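Local coordinates for protein polysaccharide deacetylase (Bacillus anthracis, PDB 2J13) that probably removes acetyl groups from the amino sugars of bacterial cell-wall peptidoglycan, as a metal-dependent carbohydrate esterase of family 4, at residues Ile110-Trp115 / Glu130-Val135; Lys146-Val151 / Met169-Val174; Tyr65-Thr70 / His211-Asp216. One frame throughout, in Å; residues are numbered along the deposited sequence. Where two conformers were deposited one is given.

How the contacts relate
Contacts 1 and 2 are neighbours, with centres 9 Å apart. They touch where Asn112 N meets Tyr150 O, a probable backbone hydrogen bond between strands 109-112 and 150-151. Met169 also packs on Leu132 and Thr133 of helix 125-143. Contact 1 comes first along the chain, and contact 2 follows it after that helix. Contact 3 brackets both in sequence, since its segments 65-70 and 211-216 lie far apart along the chain. In space it is separate. The centres of contacts 1 and 3 are about 21 Å apart. The centres of contacts 2 and 3 are about 25 Å apart, on opposite sides of the chain's centre. Contact 1 holds His113, a zinc ligand. Contact 3 joins surface loops.

Contact 1: Ile110-Trp115 / Glu130-Val135; sequences IGNHSW and EELTSV. With ZN (zinc ion), chain B.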
loop_
_atom_site.group_PDB
_atom_site.type_symbol
_atom_site.label_atom_id
_atom_site.label_comp_id
_atom_site.label_asym_id
_atom_site.label_seq_id
_atom_site.Cartn_x
_atom_site.Cartn_y
_atom_site.Cartn_z
ATOM N N ILE A 110 -8.283 3.124 -0.626
ATOM C CA ILE A 110 -8.099 2.217 0.497
ATOM C C ILE A 110 -7.663 0.865 -0.065
ATOM O O ILE A 110 -8.351 0.266 -0.927
ATOM C CB ILE A 110 -9.375 2.059 1.357
ATOM C CG1 ILE A 110 -9.871 3.421 1.858
ATOM C CG2 ILE A 110 -9.127 1.153 2.539
ATOM C CD1 ILE A 110 -11.282 3.288 2.481
ATOM N N GLY A 111 -6.477 0.432 0.360
ATOM C CA GLY A 111 -5.938 -0.868 -0.050
ATOM C C GLY A 111 -6.124 -1.927 1.012
ATOM O O GLY A 111 -6.494 -1.648 2.122
ATOM N N ASN A 112 -5.789 -3.154 0.633
ATOM C CA ASN A 112 -6.006 -4.339 1.415
ATOM C C ASN A 112 -4.695 -4.821 2.053
ATOM O O ASN A 112 -3.766 -5.198 1.316
ATOM C CB ASN A 112 -6.571 -5.412 0.496
ATOM C CG ASN A 112 -7.092 -6.631 1.223
ATOM O OD1 ASN A 112 -6.575 -7.036 2.273
ATOM N ND2 ASN A 112 -8.161 -7.237 0.656
ATOM N N HIS A 113 -4.624 -4.832 3.385
ATOM C CA HIS A 113 -3.441 -5.278 4.123
ATOM C C HIS A 113 -3.754 -6.542 4.947
ATOM O O HIS A 113 -3.024 -6.858 5.880
ATOM C CB HIS A 113 -2.917 -4.167 5.026
ATOM C CG HIS A 113 -1.487 -4.285 5.448
ATOM N ND1 HIS A 113 -0.480 -4.720 4.617
ATOM C CD2 HIS A 113 -0.893 -3.939 6.610
ATOM C CE1 HIS A 113 0.672 -4.691 5.279
ATOM N NE2 HIS A 113 0.451 -4.223 6.491
ATOM N N SER A 114 -4.842 -7.225 4.590
ATOM C CA SER A 114 -5.339 -8.479 5.225
ATOM C C SER A 114 -6.097 -8.316 6.528
ATOM O O SER A 114 -5.941 -7.334 7.241
ATOM C CB SER A 114 -4.186 -9.470 5.466
ATOM O OG SER A 114 -3.609 -9.255 6.724
ATOM N N TRP A 115 -6.948 -9.290 6.843
ATOM C CA TRP A 115 -7.786 -9.182 8.029
ATOM C C TRP A 115 -7.006 -9.151 9.331
ATOM O O TRP A 115 -7.179 -8.243 10.137
ATOM C CB TRP A 115 -8.839 -10.293 8.059
ATOM C CG TRP A 115 -9.838 -9.995 9.129
ATOM C CD1 TRP A 115 -9.815 -10.432 10.425
ATOM C CD2 TRP A 115 -10.935 -9.083 9.029
ATOM N NE1 TRP A 115 -10.866 -9.862 11.130
ATOM C CE2 TRP A 115 -11.550 -9.024 10.295
ATOM C CE3 TRP A 115 -11.456 -8.309 7.979
ATOM C CZ2 TRP A 115 -12.677 -8.224 10.543
ATOM C CZ3 TRP A 115 -12.565 -7.508 8.231
ATOM C CH2 TRP A 115 -13.157 -7.481 9.498
ATOM N N GLU A 130 -9.682 -16.009 2.623
ATOM C CA GLU A 130 -10.571 -15.339 3.633
ATOM C C GLU A 130 -9.931 -14.057 4.136
ATOM O O GLU A 130 -10.606 -13.034 4.291
ATOM C CB GLU A 130 -10.846 -16.260 4.808
ATOM C CG GLU A 130 -11.676 -17.431 4.366
ATOM C CD GLU A 130 -11.794 -18.579 5.356
ATOM O OE1 GLU A 130 -11.048 -18.634 6.361
ATOM O OE2 GLU A 130 -12.676 -19.442 5.108
ATOM N N GLU A 131 -8.617 -14.103 4.358
ATOM C CA GLU A 131 -7.878 -12.933 4.848
ATOM C C GLU A 131 -7.988 -11.748 3.891
ATOM O O GLU A 131 -8.078 -10.599 4.375
ATOM C CB GLU A 131 -6.395 -13.291 5.065
ATOM C CG GLU A 131 -6.143 -14.131 6.328
ATOM C CD GLU A 131 -6.164 -13.306 7.580
ATOM O OE1 GLU A 131 -5.780 -12.116 7.518
ATOM O OE2 GLU A 131 -6.562 -13.816 8.638
ATOM N N LEU A 132 -7.979 -12.001 2.574
ATOM C CA LEU A 132 -8.121 -10.926 1.563
ATOM C C LEU A 132 -9.584 -10.552 1.345
ATOM O O LEU A 132 -9.939 -9.382 1.374
ATOM C CB LEU A 132 -7.500 -11.330 0.238
ATOM C CG LEU A 132 -5.980 -11.512 0.311
ATOM C CD1 LEU A 132 -5.530 -12.032 -1.033
ATOM C CD2 LEU A 132 -5.270 -10.226 0.706
ATOM N N THR A 133 -10.437 -11.552 1.147
ATOM C CA THR A 133 -11.834 -11.290 0.801
ATOM C C THR A 133 -12.559 -10.569 1.919
ATOM O O THR A 133 -13.379 -9.667 1.635
ATOM C CB THR A 133 -12.574 -12.593 0.450
ATOM O OG1 THR A 133 -11.895 -13.236 -0.652
ATOM C CG2 THR A 133 -14.023 -12.273 0.051
ATOM N N SER A 134 -12.286 -10.910 3.163
ATOM C CA SER A 134 -12.942 -10.255 4.291
ATOM C C SER A 134 -12.671 -8.748 4.336
ATOM O O SER A 134 -13.593 -7.951 4.572
ATOM C CB SER A 134 -12.601 -10.916 5.615
ATOM O OG SER A 134 -11.242 -10.892 5.889
ATOM N N VAL A 135 -11.431 -8.342 4.118
ATOM C CA VAL A 135 -11.093 -6.927 4.054
ATOM C C VAL A 135 -11.728 -6.244 2.865
ATOM O O VAL A 135 -12.251 -5.123 2.997
ATOM C CB VAL A 135 -9.528 -6.681 4.051
ATOM C CG1 VAL A 135 -9.161 -5.213 3.796
ATOM C CG2 VAL A 135 -8.934 -7.095 5.352
HETATM ZN ZN ZN B . 1.726 -4.368 8.058
#
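Leu132 O is gripped by the side-chain amide of Asn112 and, weakly, by Thr136 OG1. Asn112 ND2 lies 2.9 Å from Leu132 O, and Leu132 O sits almost in the plane of the amide. The other end of this amide is also used. Asn112 OD1 accepts from Ser114 N at 2.9 Å, which makes an Asx turn. These two bonds fix the rotation of the amide. The side chain leaves the strand toward the helix, and with CG anti to the backbone N (chi1 -169°) the amide comes beside Leu132 O. Val135 packs against it, with CG1 3.5 Å from Asn112 OD1. The other methyl of Val135, CG2, presses on the Ser114-Trp115 peptide, 3.3 Å from Trp115 N. That N-H gives a weak bond to Glu131 O (3.0 Å, 135°). On the Trp115 side chain, CB lies 3.3 Å from Ser134 OG. This hydroxyl is turned back to donate to Glu130 O at 2.7 Å. Glu131 OE2 is held by a salt bridge to Lys127 and a hydrogen bond with Ser116 OG. His113 points away from the helix and binds a zinc ion through NE2 at 2.0 Å, together with His117. The two histidines belong to the His-Ser-x-x-His motif of family 4 esterases. Helix 125-143 thus packs beside the end of strand 109-112, which lies between strands 84-88 and 150-151.

Contact 2: Lys146-Val151 / Met169-Val174; sequences KEVKYV and MGYYNV
Val151 CG2 and the Tyr171 ring are each set anti to their own carbonyl carbon, with chi1 of Tyr171 at -56°, and this brings the methyl over the ring. Val151 CG2 stands 3.8 Å from the ring centroid of Tyr171, a CH-pi contact. At the edge of the same ring, Val148 O lies 3.1 Å from Tyr171 CE1. The phenol end of Tyr171 bonds to Thr136 of helix 125-143. Tyr150 and Tyr172 are on the face of the sheet opposite Val151. Their side chains run side by side in the same direction, with planes 22° apart. The rings are slid so far that they barely overlap, and Tyr150 CE1 meets Tyr172 CD2 at 3.6 Å. Lys149 CB covers one face of the Tyr150 ring, and Tyr150 OH bonds to Asp239. Three backbone bonds hold the strands: Tyr172 N to Lys149 O (2.9 Å), Val151 N to Tyr172 O (2.8 Å) and Val174 N to Val151 O (2.8 Å). All three are fairly straight. Two parallel strands joined through helix 160-168 form a beta-alpha-beta crossover, the repeating element of the distorted alpha/beta barrel of NodB-type deacetylases.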
loop_
_atom_site.group_PDB
_atom_site.type_symbol
_atom_site.label_atom_id
_atom_site.label_comp_id
_atom_site.label_asym_id
_atom_site.label_seq_id
_atom_site.Cartn_x
_atom_site.Cartn_y
_atom_site.Cartn_z
ATOM N N LYS A 146 -15.689 1.474 -4.655
ATOM C CA LYS A 146 -16.221 0.557 -5.667
ATOM C C LYS A 146 -15.391 -0.702 -5.845
ATOM O O LYS A 146 -15.937 -1.808 -5.937
ATOM C CB LYS A 146 -16.330 1.282 -7.007
ATOM C CG LYS A 146 -16.948 0.467 -8.131
ATOM C CD LYS A 146 -16.726 1.139 -9.470
ATOM C CE LYS A 146 -17.242 0.299 -10.625
ATOM N NZ LYS A 146 -16.792 0.877 -11.925
ATOM N N GLU A 147 -14.067 -0.523 -5.913
ATOM C CA GLU A 147 -13.171 -1.606 -6.241
ATOM C C GLU A 147 -12.052 -1.578 -5.209
ATOM O O GLU A 147 -11.689 -0.507 -4.729
ATOM C CB GLU A 147 -12.583 -1.399 -7.630
ATOM C CG GLU A 147 -13.577 -1.444 -8.821
ATOM C CD GLU A 147 -14.316 -2.777 -8.922
ATOM O OE1 GLU A 147 -13.761 -3.811 -8.482
ATOM O OE2 GLU A 147 -15.462 -2.810 -9.446
ATOM N N VAL A 148 -11.523 -2.755 -4.899
ATOM C CA VAL A 148 -10.322 -2.885 -4.071
ATOM C C VAL A 148 -9.326 -3.670 -4.927
ATOM O O VAL A 148 -9.412 -4.899 -5.028
ATOM C CB VAL A 148 -10.607 -3.582 -2.741
ATOM C CG1 VAL A 148 -9.323 -3.782 -1.943
ATOM C CG2 VAL A 148 -11.669 -2.799 -1.888
ATOM N N LYS A 149 -8.378 -2.972 -5.539
ATOM C CA LYS A 149 -7.477 -3.521 -6.551
ATOM C C LYS A 149 -6.091 -3.868 -6.006
ATOM O O LYS A 149 -5.345 -4.609 -6.630
ATOM C CB LYS A 149 -7.261 -2.477 -7.658
ATOM C CG LYS A 149 -8.510 -2.083 -8.486
ATOM C CD LYS A 149 -8.093 -1.684 -9.899
ATOM C CE LYS A 149 -7.256 -0.401 -9.937
ATOM N NZ LYS A 149 -6.508 -0.078 -11.243
ATOM N N TYR A 150 -5.736 -3.283 -4.863
ATOM C CA TYR A 150 -4.336 -3.248 -4.398
ATOM C C TYR A 150 -4.182 -3.987 -3.073
ATOM O O TYR A 150 -4.835 -3.655 -2.099
ATOM C CB TYR A 150 -3.850 -1.801 -4.280
ATOM C CG TYR A 150 -4.092 -1.025 -5.544
ATOM C CD1 TYR A 150 -3.438 -1.357 -6.726
ATOM C CD2 TYR A 150 -5.000 0.019 -5.577
ATOM C CE1 TYR A 150 -3.695 -0.655 -7.905
ATOM C CE2 TYR A 150 -5.253 0.701 -6.725
ATOM C CZ TYR A 150 -4.609 0.361 -7.891
ATOM O OH TYR A 150 -4.883 1.069 -9.057
ATOM N N VAL A 151 -3.253 -4.941 -3.046
ATOM C CA VAL A 151 -2.914 -5.681 -1.844
ATOM C C VAL A 151 -1.451 -5.428 -1.521
ATOM O O VAL A 151 -0.627 -5.512 -2.403
ATOM C CB VAL A 151 -3.182 -7.195 -2.033
ATOM C CG1 VAL A 151 -2.496 -7.998 -0.949
ATOM C CG2 VAL A 151 -4.696 -7.424 -2.061
ATOM N N MET A 169 -6.915 -13.920 -7.508
ATOM C CA MET A 169 -8.098 -13.338 -6.860
ATOM C C MET A 169 -8.451 -11.934 -7.363
ATOM O O MET A 169 -9.460 -11.388 -6.967
ATOM C CB MET A 169 -7.931 -13.333 -5.347
ATOM C CG MET A 169 -7.764 -14.725 -4.730
ATOM S SD MET A 169 -7.613 -14.663 -2.970
ATOM C CE MET A 169 -9.205 -13.981 -2.484
ATOM N N GLY A 170 -7.618 -11.368 -8.235
ATOM C CA GLY A 170 -7.913 -10.132 -8.922
ATOM C C GLY A 170 -7.207 -8.918 -8.348
ATOM O O GLY A 170 -7.603 -7.778 -8.645
ATOM N N TYR A 171 -6.156 -9.146 -7.565
ATOM C CA TYR A 171 -5.387 -8.051 -6.951
ATOM C C TYR A 171 -4.001 -7.878 -7.524
ATOM O O TYR A 171 -3.361 -8.852 -7.907
ATOM C CB TYR A 171 -5.225 -8.322 -5.457
ATOM C CG TYR A 171 -6.533 -8.527 -4.732
ATOM C CD1 TYR A 171 -7.329 -7.441 -4.393
ATOM C CD2 TYR A 171 -6.917 -9.799 -4.325
ATOM C CE1 TYR A 171 -8.537 -7.617 -3.703
ATOM C CE2 TYR A 171 -8.110 -9.999 -3.630
ATOM C CZ TYR A 171 -8.909 -8.906 -3.312
ATOM O OH TYR A 171 -10.097 -9.106 -2.642
ATOM N N TYR A 172 -3.546 -6.623 -7.557
ATOM C CA TYR A 172 -2.108 -6.332 -7.670
ATOM C C TYR A 172 -1.412 -6.523 -6.323
ATOM O O TYR A 172 -1.920 -6.152 -5.249
ATOM C CB TYR A 172 -1.846 -4.908 -8.113
ATOM C CG TYR A 172 -2.375 -4.531 -9.474
ATOM C CD1 TYR A 172 -1.642 -4.797 -10.615
ATOM C CD2 TYR A 172 -3.586 -3.878 -9.606
ATOM C CE1 TYR A 172 -2.119 -4.402 -11.866
ATOM C CE2 TYR A 172 -4.075 -3.486 -10.845
ATOM C CZ TYR A 172 -3.350 -3.761 -11.959
ATOM O OH TYR A 172 -3.848 -3.366 -13.183
ATOM N N ASN A 173 -0.182 -7.002 -6.403
ATOM C CA ASN A 173 0.695 -7.114 -5.265
ATOM C C ASN A 173 1.572 -5.842 -5.277
ATOM O O ASN A 173 2.445 -5.700 -6.145
ATOM C CB ASN A 173 1.610 -8.308 -5.470
ATOM C CG ASN A 173 0.877 -9.663 -5.358
ATOM O OD1 ASN A 173 0.532 -10.087 -4.252
ATOM N ND2 ASN A 173 0.666 -10.346 -6.503
ATOM N N VAL A 174 1.379 -4.982 -4.293
ATOM C CA VAL A 174 2.002 -3.656 -4.293
ATOM C C VAL A 174 3.026 -3.577 -3.180
ATOM O O VAL A 174 2.681 -3.589 -1.994
ATOM C CB VAL A 174 0.974 -2.543 -4.125
ATOM C CG1 VAL A 174 1.680 -1.191 -4.230
ATOM C CG2 VAL A 174 -0.148 -2.656 -5.153
#

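Contact 3: Tyr65-Thr70 / His211-Asp216; sequences YENGYT and HAISKD. With ZN (zinc ion), chain C.
This is a water-bridged contact between two surface loops. They follow the adjacent parallel strands 56-63 and 207-210. Tyr69 makes the larger part of the packing from loop 65-70. The Tyr69 ring lies flat against the Ser214-Lys215 peptide, with Ser214 C 3.6 Å above the ring plane and over its centre. Lys215 N lies over the same face, nearer the rim. Ala212 O meets the ring at its edge, in plane. Asn67 runs beside Ile213, and Asn67 CB comes to 3.5 Å from Ala212 O. The polar link runs through one water. It donates to Ala212 O at 2.6 Å and to Thr70 OG1. It accepts from Tyr69 N at 2.9 Å and, weakly, from Asn67 N. Four partners from both loops therefore fix this water. Within the first loop, the Glu66 carboxylate bonds to Thr70 and Gly68. Its chain is bent (chi2 55°), which brings the carboxylate back to the N-H groups of Gly68 and Thr70. Thr70 OG1 donates to Glu66 OE1 at 2.6 Å, and Thr70 N to Glu66 OE2 at 3.2 Å, each on a syn lone pair. Gly68 N reaches Glu66 OE2 from above the carboxylate plane. Tyr92 OH also bonds to Glu66 OE1. At the start of the other loop, His211 NE2 binds a zinc ion at 2.0 Å. This is a different ion from the one bound by His113, and it also carries a water. Around the pair, Ala212 rests on Ile73 of helix 70-80, Thr70 touches Leu99 of helix 97-105, and Ile213 N bonds to Asn217 at the start of helix 217-230.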
loop_
_atom_site.group_PDB
_atom_site.type_symbol
_atom_site.label_atom_id
_atom_site.label_comp_id
_atom_site.label_asym_id
_atom_site.label_seq_id
_atom_site.Cartn_x
_atom_site.Cartn_y
_atom_site.Cartn_z
ATOM N N TYR A 65 -2.113 -0.450 12.710
ATOM C CA TYR A 65 -2.187 0.091 14.057
ATOM C C TYR A 65 -2.484 1.589 13.968
ATOM O O TYR A 65 -2.063 2.258 13.001
ATOM C CB TYR A 65 -0.861 -0.164 14.764
ATOM C CG TYR A 65 -0.834 0.220 16.215
ATOM C CD1 TYR A 65 -1.340 -0.633 17.188
ATOM C CD2 TYR A 65 -0.272 1.431 16.624
ATOM C CE1 TYR A 65 -1.299 -0.289 18.530
ATOM C CE2 TYR A 65 -0.234 1.788 17.962
ATOM C CZ TYR A 65 -0.747 0.926 18.908
ATOM O OH TYR A 65 -0.707 1.273 20.236
ATOM N N GLU A 66 -3.225 2.120 14.935
ATOM C CA GLU A 66 -3.468 3.570 14.993
ATOM C C GLU A 66 -2.707 4.173 16.159
ATOM O O GLU A 66 -3.039 3.922 17.312
ATOM C CB GLU A 66 -4.950 3.919 15.127
ATOM C CG GLU A 66 -5.283 5.440 15.197
ATOM C CD GLU A 66 -4.732 6.244 14.034
ATOM O OE1 GLU A 66 -4.704 5.710 12.884
ATOM O OE2 GLU A 66 -4.338 7.426 14.269
ATOM N N ASN A 67 -1.731 5.013 15.841
ATOM C CA ASN A 67 -0.897 5.668 16.833
ATOM C C ASN A 67 -1.470 6.996 17.297
ATOM O O ASN A 67 -0.985 7.566 18.272
ATOM C CB ASN A 67 0.495 5.898 16.266
ATOM C CG ASN A 67 1.316 4.627 16.178
ATOM O OD1 ASN A 67 1.386 3.980 15.131
ATOM N ND2 ASN A 67 1.980 4.290 17.276
ATOM N N GLY A 68 -2.491 7.481 16.600
ATOM C CA GLY A 68 -3.214 8.711 16.961
ATOM C C GLY A 68 -2.895 9.912 16.075
ATOM O O GLY A 68 -3.332 11.054 16.355
ATOM N N TYR A 69 -2.164 9.683 14.989
ATOM C CA TYR A 69 -1.763 10.792 14.101
ATOM C C TYR A 69 -2.298 10.683 12.667
ATOM O O TYR A 69 -2.000 11.523 11.827
ATOM C CB TYR A 69 -0.238 10.898 14.124
ATOM C CG TYR A 69 0.243 11.071 15.537
ATOM C CD1 TYR A 69 0.019 12.265 16.203
ATOM C CD2 TYR A 69 0.853 10.027 16.229
ATOM C CE1 TYR A 69 0.403 12.440 17.511
ATOM C CE2 TYR A 69 1.259 10.198 17.575
ATOM C CZ TYR A 69 1.026 11.414 18.188
ATOM O OH TYR A 69 1.397 11.659 19.496
ATOM N N THR A 70 -3.054 9.628 12.362
ATOM C CA THR A 70 -3.549 9.490 11.004
ATOM C C THR A 70 -4.438 10.673 10.599
ATOM O O THR A 70 -4.425 11.066 9.457
ATOM C CB THR A 70 -4.230 8.149 10.801
ATOM O OG1 THR A 70 -3.280 7.110 11.149
ATOM C CG2 THR A 70 -4.706 7.995 9.357
ATOM N N HIS A 211 4.907 6.883 7.332
ATOM C CA HIS A 211 4.315 6.516 8.619
ATOM C C HIS A 211 3.616 7.654 9.345
ATOM O O HIS A 211 3.814 8.826 9.022
ATOM C CB HIS A 211 5.410 5.890 9.523
ATOM C CG HIS A 211 5.993 4.631 8.967
ATOM N ND1 HIS A 211 7.050 4.613 8.087
ATOM C CD2 HIS A 211 5.624 3.344 9.138
ATOM C CE1 HIS A 211 7.314 3.361 7.747
ATOM N NE2 HIS A 211 6.451 2.578 8.368
ATOM N N ALA A 212 2.790 7.288 10.316
ATOM C CA ALA A 212 1.992 8.208 11.110
ATOM C C ALA A 212 2.156 7.813 12.579
ATOM O O ALA A 212 1.172 7.523 13.267
ATOM C CB ALA A 212 0.526 8.143 10.693
ATOM N N ILE A 213 3.399 7.783 13.037
ATOM C CA ILE A 213 3.721 7.149 14.319
ATOM C C ILE A 213 3.888 8.173 15.428
ATOM O O ILE A 213 3.553 7.899 16.586
ATOM C CB ILE A 213 4.977 6.264 14.199
ATOM C CG1 ILE A 213 4.607 4.954 13.499
ATOM C CG2 ILE A 213 5.608 6.004 15.602
ATOM C CD1 ILE A 213 5.773 4.233 12.841
ATOM N N SER A 214 4.387 9.356 15.100
ATOM C CA SER A 214 4.611 10.361 16.132
ATOM C C SER A 214 4.059 11.713 15.778
ATOM O O SER A 214 3.656 11.955 14.650
ATOM C CB SER A 214 6.098 10.488 16.426
ATOM O OG SER A 214 6.791 11.000 15.310
ATOM N N LYS A 215 4.072 12.595 16.776
ATOM C CA LYS A 215 3.542 13.949 16.649
ATOM C C LYS A 215 4.233 14.755 15.553
ATOM O O LYS A 215 3.597 15.604 14.953
ATOM C CB LYS A 215 3.589 14.681 18.019
ATOM C CG LYS A 215 4.136 16.117 18.024
ATOM C CD LYS A 215 3.075 17.173 17.644
ATOM C CE LYS A 215 3.666 18.592 17.609
ATOM N NZ LYS A 215 2.601 19.644 17.752
ATOM N N ASP A 216 5.508 14.464 15.274
ATOM C CA ASP A 216 6.294 15.210 14.269
ATOM C C ASP A 216 6.170 14.686 12.830
ATOM O O ASP A 216 6.660 15.316 11.896
ATOM C CB ASP A 216 7.780 15.174 14.622
ATOM C CG ASP A 216 8.154 16.116 15.762
ATOM O OD1 ASP A 216 7.364 17.028 16.107
ATOM O OD2 ASP A 216 9.269 15.950 16.306
HETATM ZN ZN ZN C . 6.316 0.555 8.376
HETATM O O HOH W 1 -1.337 7.172 13.695
HETATM O O HOH W 2 4.377 0.304 7.884
#